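Local coordinates for mRNA-capping enzyme subunit alpha (Saccharomyces cerevisiae, PDB 3KYH), which transfers GMP from GTP, through a covalent enzyme-GMP intermediate, to the 5'-diphosphate end of RNA in the second step of mRNA capping, at residues Tyr103-Pro111 and Arg193-Ile201; Trp250-Val258 and Val386-Leu396. All coordinates share one frame; numbering follows the deposited sequence.

Contact 1: residues Tyr103-Pro111 and Arg193-Ile201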
# COMPACT_ATOMS: atom_id res chain seq x y z
N TYR C 103 -40.88 -5.00 -4.65
CA TYR C 103 -41.14 -5.97 -3.58
C TYR C 103 -42.03 -7.16 -4.00
O TYR C 103 -42.82 -7.01 -4.93
CB TYR C 103 -41.56 -5.25 -2.28
CG TYR C 103 -40.47 -4.31 -1.74
CD1 TYR C 103 -40.50 -2.93 -1.98
CD2 TYR C 103 -39.39 -4.82 -1.02
CE1 TYR C 103 -39.47 -2.09 -1.50
CE2 TYR C 103 -38.36 -4.00 -0.55
CZ TYR C 103 -38.41 -2.64 -0.78
OH TYR C 103 -37.38 -1.87 -0.30
N LEU C 104 -41.83 -8.34 -3.39
CA LEU C 104 -42.55 -9.56 -3.79
C LEU C 104 -43.39 -10.24 -2.71
O LEU C 104 -42.95 -11.16 -2.01
CB LEU C 104 -41.65 -10.60 -4.50
CG LEU C 104 -42.30 -11.46 -5.62
CD1 LEU C 104 -41.24 -11.82 -6.63
CD2 LEU C 104 -43.09 -12.74 -5.26
N VAL C 105 -44.65 -9.83 -2.66
CA VAL C 105 -45.63 -10.37 -1.73
C VAL C 105 -46.09 -11.78 -2.15
O VAL C 105 -45.90 -12.19 -3.30
CB VAL C 105 -46.82 -9.41 -1.57
CG1 VAL C 105 -47.23 -9.36 -0.12
CG2 VAL C 105 -46.44 -8.00 -2.01
N ASN C 106 -46.70 -12.51 -1.21
CA ASN C 106 -47.16 -13.88 -1.44
C ASN C 106 -48.50 -13.99 -2.20
O ASN C 106 -48.69 -13.31 -3.23
CB ASN C 106 -47.17 -14.67 -0.11
CG ASN C 106 -46.00 -15.69 0.01
OD1 ASN C 106 -46.18 -16.74 0.63
ND2 ASN C 106 -44.83 -15.38 -0.54
N GLY C 107 -49.40 -14.83 -1.70
CA GLY C 107 -50.64 -15.24 -2.40
C GLY C 107 -51.77 -14.23 -2.58
O GLY C 107 -52.37 -13.77 -1.61
N PHE C 108 -52.03 -13.90 -3.84
CA PHE C 108 -53.14 -13.02 -4.21
C PHE C 108 -53.73 -13.44 -5.56
O PHE C 108 -53.01 -13.62 -6.55
CB PHE C 108 -52.72 -11.54 -4.25
CG PHE C 108 -52.65 -10.86 -2.90
CD1 PHE C 108 -53.81 -10.56 -2.17
CD2 PHE C 108 -51.42 -10.41 -2.40
CE1 PHE C 108 -53.73 -9.88 -0.94
CE2 PHE C 108 -51.34 -9.72 -1.19
CZ PHE C 108 -52.50 -9.46 -0.46
N ARG C 109 -55.05 -13.56 -5.59
CA ARG C 109 -55.75 -13.97 -6.80
C ARG C 109 -56.56 -12.82 -7.40
O ARG C 109 -57.76 -12.67 -7.15
CB ARG C 109 -56.61 -15.21 -6.52
CG ARG C 109 -55.81 -16.52 -6.38
CD ARG C 109 -55.26 -16.77 -4.97
NE ARG C 109 -54.34 -17.91 -4.95
CZ ARG C 109 -54.12 -18.71 -3.90
NH1 ARG C 109 -54.77 -18.53 -2.75
NH2 ARG C 109 -53.26 -19.71 -4.02
N PHE C 110 -55.86 -11.99 -8.18
CA PHE C 110 -56.48 -10.84 -8.83
C PHE C 110 -57.06 -11.26 -10.20
O PHE C 110 -56.30 -11.71 -11.06
CB PHE C 110 -55.53 -9.64 -8.89
CG PHE C 110 -55.01 -9.20 -7.52
CD1 PHE C 110 -53.71 -8.71 -7.39
CD2 PHE C 110 -55.83 -9.25 -6.36
CE1 PHE C 110 -53.21 -8.34 -6.13
CE2 PHE C 110 -55.34 -8.84 -5.09
CZ PHE C 110 -54.03 -8.38 -4.98
N PRO C 111 -58.41 -11.15 -10.37
CA PRO C 111 -59.23 -11.76 -11.44
C PRO C 111 -59.93 -10.87 -12.49
O PRO C 111 -59.28 -10.04 -13.12
CB PRO C 111 -60.32 -12.48 -10.62
CG PRO C 111 -60.28 -11.86 -9.25
CD PRO C 111 -59.28 -10.74 -9.27
N ARG C 193 -60.23 -20.06 0.62
CA ARG C 193 -59.31 -20.19 -0.53
C ARG C 193 -58.10 -19.24 -0.47
O ARG C 193 -57.18 -19.31 -1.30
CB ARG C 193 -60.07 -20.00 -1.87
CG ARG C 193 -59.29 -20.33 -3.18
CD ARG C 193 -59.34 -21.82 -3.62
NE ARG C 193 -59.06 -22.75 -2.52
CZ ARG C 193 -59.96 -23.56 -1.95
NH1 ARG C 193 -61.21 -23.63 -2.39
NH2 ARG C 193 -59.58 -24.33 -0.93
N CYS C 194 -58.07 -18.38 0.55
CA CYS C 194 -57.09 -17.30 0.60
C CYS C 194 -56.79 -16.78 2.01
O CYS C 194 -57.42 -15.82 2.48
CB CYS C 194 -57.58 -16.16 -0.30
SG CYS C 194 -59.37 -15.91 -0.29
N THR C 195 -55.86 -17.45 2.70
CA THR C 195 -55.25 -16.90 3.91
C THR C 195 -53.81 -16.54 3.52
O THR C 195 -53.09 -15.83 4.25
CB THR C 195 -55.36 -17.85 5.15
OG1 THR C 195 -56.67 -18.44 5.23
CG2 THR C 195 -55.13 -17.06 6.43
N THR C 196 -53.46 -17.03 2.32
CA THR C 196 -52.29 -16.64 1.50
C THR C 196 -52.14 -15.10 1.37
O THR C 196 -51.07 -14.61 1.00
CB THR C 196 -52.38 -17.22 0.02
OG1 THR C 196 -53.41 -16.57 -0.73
CG2 THR C 196 -52.60 -18.74 -0.07
N PHE C 197 -53.25 -14.38 1.61
CA PHE C 197 -53.39 -12.92 1.58
C PHE C 197 -52.81 -12.34 2.91
O PHE C 197 -53.41 -12.51 3.97
CB PHE C 197 -54.89 -12.56 1.48
CG PHE C 197 -55.54 -12.75 0.12
CD1 PHE C 197 -56.55 -11.86 -0.29
CD2 PHE C 197 -55.25 -13.83 -0.72
CE1 PHE C 197 -57.20 -11.99 -1.52
CE2 PHE C 197 -55.90 -13.99 -1.98
CZ PHE C 197 -56.88 -13.06 -2.38
N PRO C 198 -51.64 -11.66 2.86
CA PRO C 198 -50.93 -11.20 4.07
C PRO C 198 -51.49 -9.98 4.78
O PRO C 198 -51.08 -9.70 5.91
CB PRO C 198 -49.54 -10.82 3.53
CG PRO C 198 -49.78 -10.46 2.11
CD PRO C 198 -50.79 -11.50 1.67
N PHE C 199 -52.39 -9.26 4.13
CA PHE C 199 -52.82 -7.93 4.56
C PHE C 199 -54.06 -7.46 3.78
O PHE C 199 -54.25 -7.89 2.64
CB PHE C 199 -51.65 -6.96 4.39
CG PHE C 199 -51.30 -6.60 2.95
CD1 PHE C 199 -52.23 -6.09 2.04
CD2 PHE C 199 -49.96 -6.60 2.56
CE1 PHE C 199 -51.83 -5.61 0.79
CE2 PHE C 199 -49.57 -6.19 1.28
CZ PHE C 199 -50.50 -5.68 0.40
N LYS C 200 -54.85 -6.56 4.36
CA LYS C 200 -56.11 -6.13 3.74
C LYS C 200 -56.01 -5.03 2.66
O LYS C 200 -55.01 -4.31 2.57
CB LYS C 200 -57.14 -5.76 4.81
CG LYS C 200 -58.59 -6.00 4.36
CD LYS C 200 -59.64 -5.26 5.19
CE LYS C 200 -60.72 -4.74 4.25
NZ LYS C 200 -62.04 -4.50 4.87
N ILE C 201 -57.04 -4.94 1.81
CA ILE C 201 -57.14 -3.91 0.76
C ILE C 201 -58.44 -3.10 0.87
O ILE C 201 -59.47 -3.63 1.29
CB ILE C 201 -56.93 -4.51 -0.65
CG1 ILE C 201 -55.45 -4.87 -0.82
CG2 ILE C 201 -57.22 -3.50 -1.76
CD1 ILE C 201 -55.09 -6.24 -0.32

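Contact 2: residues Trp250-Val258 and Val386-Leu396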
# COMPACT_ATOMS: atom_id res chain seq x y z
N TRP C 250 -51.34 19.72 0.58
CA TRP C 250 -51.52 20.64 1.71
C TRP C 250 -50.76 20.11 2.93
O TRP C 250 -50.82 18.91 3.22
CB TRP C 250 -53.01 20.78 2.08
CG TRP C 250 -53.27 22.00 2.89
CD1 TRP C 250 -53.59 23.23 2.41
CD2 TRP C 250 -53.12 22.15 4.32
NE1 TRP C 250 -53.68 24.13 3.44
CE2 TRP C 250 -53.39 23.50 4.62
CE3 TRP C 250 -52.81 21.27 5.36
CZ2 TRP C 250 -53.37 23.99 5.93
CZ3 TRP C 250 -52.78 21.77 6.67
CH2 TRP C 250 -53.06 23.12 6.93
N LYS C 251 -50.05 21.01 3.60
CA LYS C 251 -49.45 20.77 4.94
C LYS C 251 -49.65 21.95 5.92
O LYS C 251 -50.06 23.03 5.48
CB LYS C 251 -47.98 20.34 4.84
CG LYS C 251 -47.01 21.36 4.30
CD LYS C 251 -46.05 20.72 3.31
CE LYS C 251 -46.71 20.63 1.92
NZ LYS C 251 -45.70 20.40 0.83
N PRO C 252 -49.50 21.72 7.25
CA PRO C 252 -49.60 22.85 8.18
C PRO C 252 -48.58 23.95 7.88
O PRO C 252 -47.42 23.63 7.59
CB PRO C 252 -49.31 22.23 9.56
CG PRO C 252 -49.33 20.74 9.40
CD PRO C 252 -49.74 20.44 7.96
N GLU C 253 -49.02 25.21 7.91
CA GLU C 253 -48.13 26.39 7.91
C GLU C 253 -47.04 26.23 8.95
O GLU C 253 -45.94 26.76 8.81
CB GLU C 253 -48.89 27.70 8.18
CG GLU C 253 -50.05 27.62 9.21
CD GLU C 253 -51.34 27.09 8.60
OE1 GLU C 253 -51.86 26.05 9.05
OE2 GLU C 253 -51.79 27.71 7.61
N GLN C 254 -47.40 25.48 10.00
CA GLN C 254 -46.49 25.05 11.06
C GLN C 254 -45.55 23.90 10.69
O GLN C 254 -44.44 23.85 11.22
CB GLN C 254 -47.29 24.71 12.31
CG GLN C 254 -47.32 25.81 13.39
CD GLN C 254 -47.55 27.24 12.91
OE1 GLN C 254 -46.98 28.18 13.48
NE2 GLN C 254 -48.39 27.42 11.88
N GLU C 255 -45.97 23.02 9.79
CA GLU C 255 -45.17 21.82 9.46
C GLU C 255 -43.76 22.21 9.02
O GLU C 255 -42.79 21.89 9.72
CB GLU C 255 -45.86 20.93 8.44
CG GLU C 255 -45.48 19.46 8.51
CD GLU C 255 -46.03 18.65 7.34
OE1 GLU C 255 -45.65 18.94 6.17
OE2 GLU C 255 -46.84 17.73 7.60
N ASN C 256 -43.67 22.94 7.90
CA ASN C 256 -42.38 23.47 7.44
C ASN C 256 -41.78 24.33 8.54
O ASN C 256 -42.49 25.11 9.18
CB ASN C 256 -42.46 24.23 6.10
CG ASN C 256 -43.91 24.50 5.65
OD1 ASN C 256 -44.41 23.86 4.70
ND2 ASN C 256 -44.56 25.46 6.29
N THR C 257 -40.51 24.05 8.84
CA THR C 257 -39.73 24.78 9.86
C THR C 257 -38.26 24.40 9.71
O THR C 257 -37.96 23.44 8.98
CB THR C 257 -40.26 24.63 11.34
OG1 THR C 257 -39.23 25.00 12.28
CG2 THR C 257 -40.79 23.22 11.67
N VAL C 258 -37.35 25.18 10.31
CA VAL C 258 -35.91 24.95 10.16
C VAL C 258 -35.02 25.10 11.41
O VAL C 258 -35.43 25.61 12.47
CB VAL C 258 -35.34 25.60 8.85
CG1 VAL C 258 -33.99 26.28 9.05
CG2 VAL C 258 -35.27 24.54 7.71
N VAL C 386 -37.44 27.32 2.04
CA VAL C 386 -38.52 27.12 3.02
C VAL C 386 -39.19 28.43 3.46
O VAL C 386 -40.40 28.44 3.74
CB VAL C 386 -38.04 26.26 4.23
CG1 VAL C 386 -39.23 25.83 5.11
CG2 VAL C 386 -37.25 25.02 3.76
N LEU C 387 -38.43 29.53 3.49
CA LEU C 387 -38.98 30.87 3.74
C LEU C 387 -40.17 31.11 2.78
O LEU C 387 -41.18 31.72 3.16
CB LEU C 387 -37.90 31.97 3.60
CG LEU C 387 -37.65 32.80 2.33
CD1 LEU C 387 -38.53 34.06 2.26
CD2 LEU C 387 -36.18 33.22 2.21
N GLU C 388 -40.01 30.58 1.56
CA GLU C 388 -41.01 30.58 0.49
C GLU C 388 -42.35 29.99 0.92
O GLU C 388 -43.39 30.67 0.83
CB GLU C 388 -40.44 29.80 -0.71
CG GLU C 388 -41.38 29.68 -1.92
CD GLU C 388 -41.54 30.99 -2.69
OE1 GLU C 388 -40.52 31.56 -3.12
OE2 GLU C 388 -42.70 31.44 -2.87
N SER C 389 -42.33 28.75 1.42
CA SER C 389 -43.56 28.03 1.73
C SER C 389 -44.39 28.64 2.86
O SER C 389 -45.62 28.71 2.74
CB SER C 389 -43.30 26.54 1.99
OG SER C 389 -44.52 25.82 1.82
N ILE C 390 -43.74 29.10 3.92
CA ILE C 390 -44.44 29.60 5.11
C ILE C 390 -45.38 30.78 4.81
O ILE C 390 -46.38 30.99 5.52
CB ILE C 390 -43.46 29.90 6.31
CG1 ILE C 390 -42.20 29.01 6.25
CG2 ILE C 390 -44.18 29.75 7.67
CD1 ILE C 390 -40.94 29.68 6.81
N ASN C 391 -45.08 31.52 3.74
CA ASN C 391 -45.97 32.56 3.20
C ASN C 391 -47.05 31.96 2.31
O ASN C 391 -48.18 32.43 2.35
CB ASN C 391 -45.21 33.60 2.37
CG ASN C 391 -43.71 33.56 2.56
OD1 ASN C 391 -42.98 33.32 1.60
ND2 ASN C 391 -43.25 33.83 3.78
N ASP C 392 -46.67 30.98 1.47
CA ASP C 392 -47.58 30.32 0.52
C ASP C 392 -48.79 29.68 1.23
O ASP C 392 -49.90 29.71 0.71
CB ASP C 392 -46.84 29.27 -0.35
CG ASP C 392 -45.81 29.89 -1.30
OD1 ASP C 392 -45.48 29.25 -2.35
OD2 ASP C 392 -45.29 30.99 -1.02
N SER C 393 -48.55 29.10 2.40
CA SER C 393 -49.58 28.69 3.36
C SER C 393 -50.19 29.96 3.96
O SER C 393 -49.40 30.84 4.35
CB SER C 393 -48.88 27.97 4.50
OG SER C 393 -47.88 28.81 5.10
N VAL C 394 -51.51 30.16 4.10
CA VAL C 394 -52.73 29.39 3.75
C VAL C 394 -53.28 28.45 4.84
O VAL C 394 -53.22 27.23 4.75
CB VAL C 394 -52.95 28.93 2.25
CG1 VAL C 394 -54.45 28.99 1.89
CG2 VAL C 394 -52.23 29.82 1.24
N SER C 395 -53.87 29.07 5.85
CA SER C 395 -54.47 28.39 7.00
C SER C 395 -55.62 27.50 6.59
O SER C 395 -56.10 27.64 5.46
CB SER C 395 -54.95 29.42 8.04
OG SER C 395 -56.28 29.16 8.47
N LEU C 396 -56.04 26.62 7.49
CA LEU C 396 -57.19 25.75 7.25
C LEU C 396 -58.44 26.57 6.88
O LEU C 396 -58.92 26.42 5.75
CB LEU C 396 -57.43 24.81 8.42
CG LEU C 396 -58.02 23.42 8.14
CD1 LEU C 396 -57.29 22.62 7.03
CD2 LEU C 396 -58.07 22.63 9.44

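Contact 1: residues Tyr103-Pro111 and Arg193-Ile201
The backbones approach most closely at Gly-107 and Thr-196, whose CA atoms lie 4.5 Å apart, where the loop following strand 102-105 meets the loop leading into strand 200-203. One weak hydrogen bond joins them here, from Thr-196 OG1 to Gly-107 O at 3.1 Å. In the buried middle an aromatic cluster forms round Phe-108, which loses more surface here than any other residue. Its CG lies beside the backbone N and anti to the carbonyl carbon (chi1 -80°), and the ring reaches between Phe-197 and Phe-199. Both pairs are edge-to-face, with the Phe-108 edge directed at the partner's face. Against Phe-197 the centroids are 4.6 Å apart and the planes inclined at 51°, with Phe-108 CD1 over the ring centre; against Phe-199 they are 5.5 Å apart, with Phe-108 CZ above the Phe-199 face, displaced toward its rim. Cys-194 SG lies beyond the opposite face of Phe-197, displaced toward the rim. A serine in place of Phe-197 would probably open a gap between Phe-108 and Cys-194 and leave the Phe-108 edge without its aromatic face. Pro-198 packs its CD against Phe-108 CZ (3.4 Å), while its CG meets Val-105 CG1. Ile-201 CD1 also touches the Phe-108 ring. Phe-108 rests on Cys-93 of strand 91-96, Phe-199 on Leu-148 and Tyr-150 of strand 146-152, and Ile-201 on Tyr-183 of helix 168-189.

Contact 2: residues Trp250-Val258 and Val386-Leu396
The connection between the nucleotidyltransferase domain and the OB-fold domain passes through residues 250-258, which pack against the C-terminal half of helix 380-392 and the loop after it. The indole of Trp-250 has Leu-396 CD1 over one face, 4.2 Å above the plane and offset toward the rim. At the ring edge, NE1 gives a weak, bent hydrogen bond to Val-394 O (3.4 Å, 131° at the hydrogen). Trp-250 reaches that loop because its chi1 of -162° sets CG opposite the backbone N. Trp-250 and Lys-251 belong to the KxK element (motif V) of capping-enzyme and ligase nucleotidyltransferases, and the Trp-250 side chain is about 7 Å from that of Lys-72, which carries GMP in the covalent intermediate. Ser-393, the first residue beyond the helix to leave helical backbone angles, sets its OG 3.4 Å from Glu-253 CB; this pair also has the closest CA atoms, 5.3 Å apart. One helical turn back, Ser-389 OG donates a weak hydrogen bond to Asn-256 OD1. Ile-390 CG2 lies against Glu-253 O, and Val-386 CG1 meets Asn-256 CB at 3.7 Å. Leu-399 of helix 397-400 touches both Trp-250 and Val-394.

From the N terminus, contact 1 comes first: the chain leaves strand 102-105, and residues 193-201 come back against the loop that follows it after 81 intervening residues that include strand 129-139 and helix 168-189. Contact 1 lies within the catalytic domain and joins the exit of strand 102-105 to the approach to strand 200-203, two strands of the same mixed sheet. Contact 2 opens only afterwards, at residues 250-258, and closes at 386-396 after the chain has run through the five-stranded antiparallel sheet of the C-terminal domain. The two loops are therefore in series, neither nested nor crossed. The centres of contact 1 and contact 2 are about 40 Å apart, on opposite sides of the chain's centre.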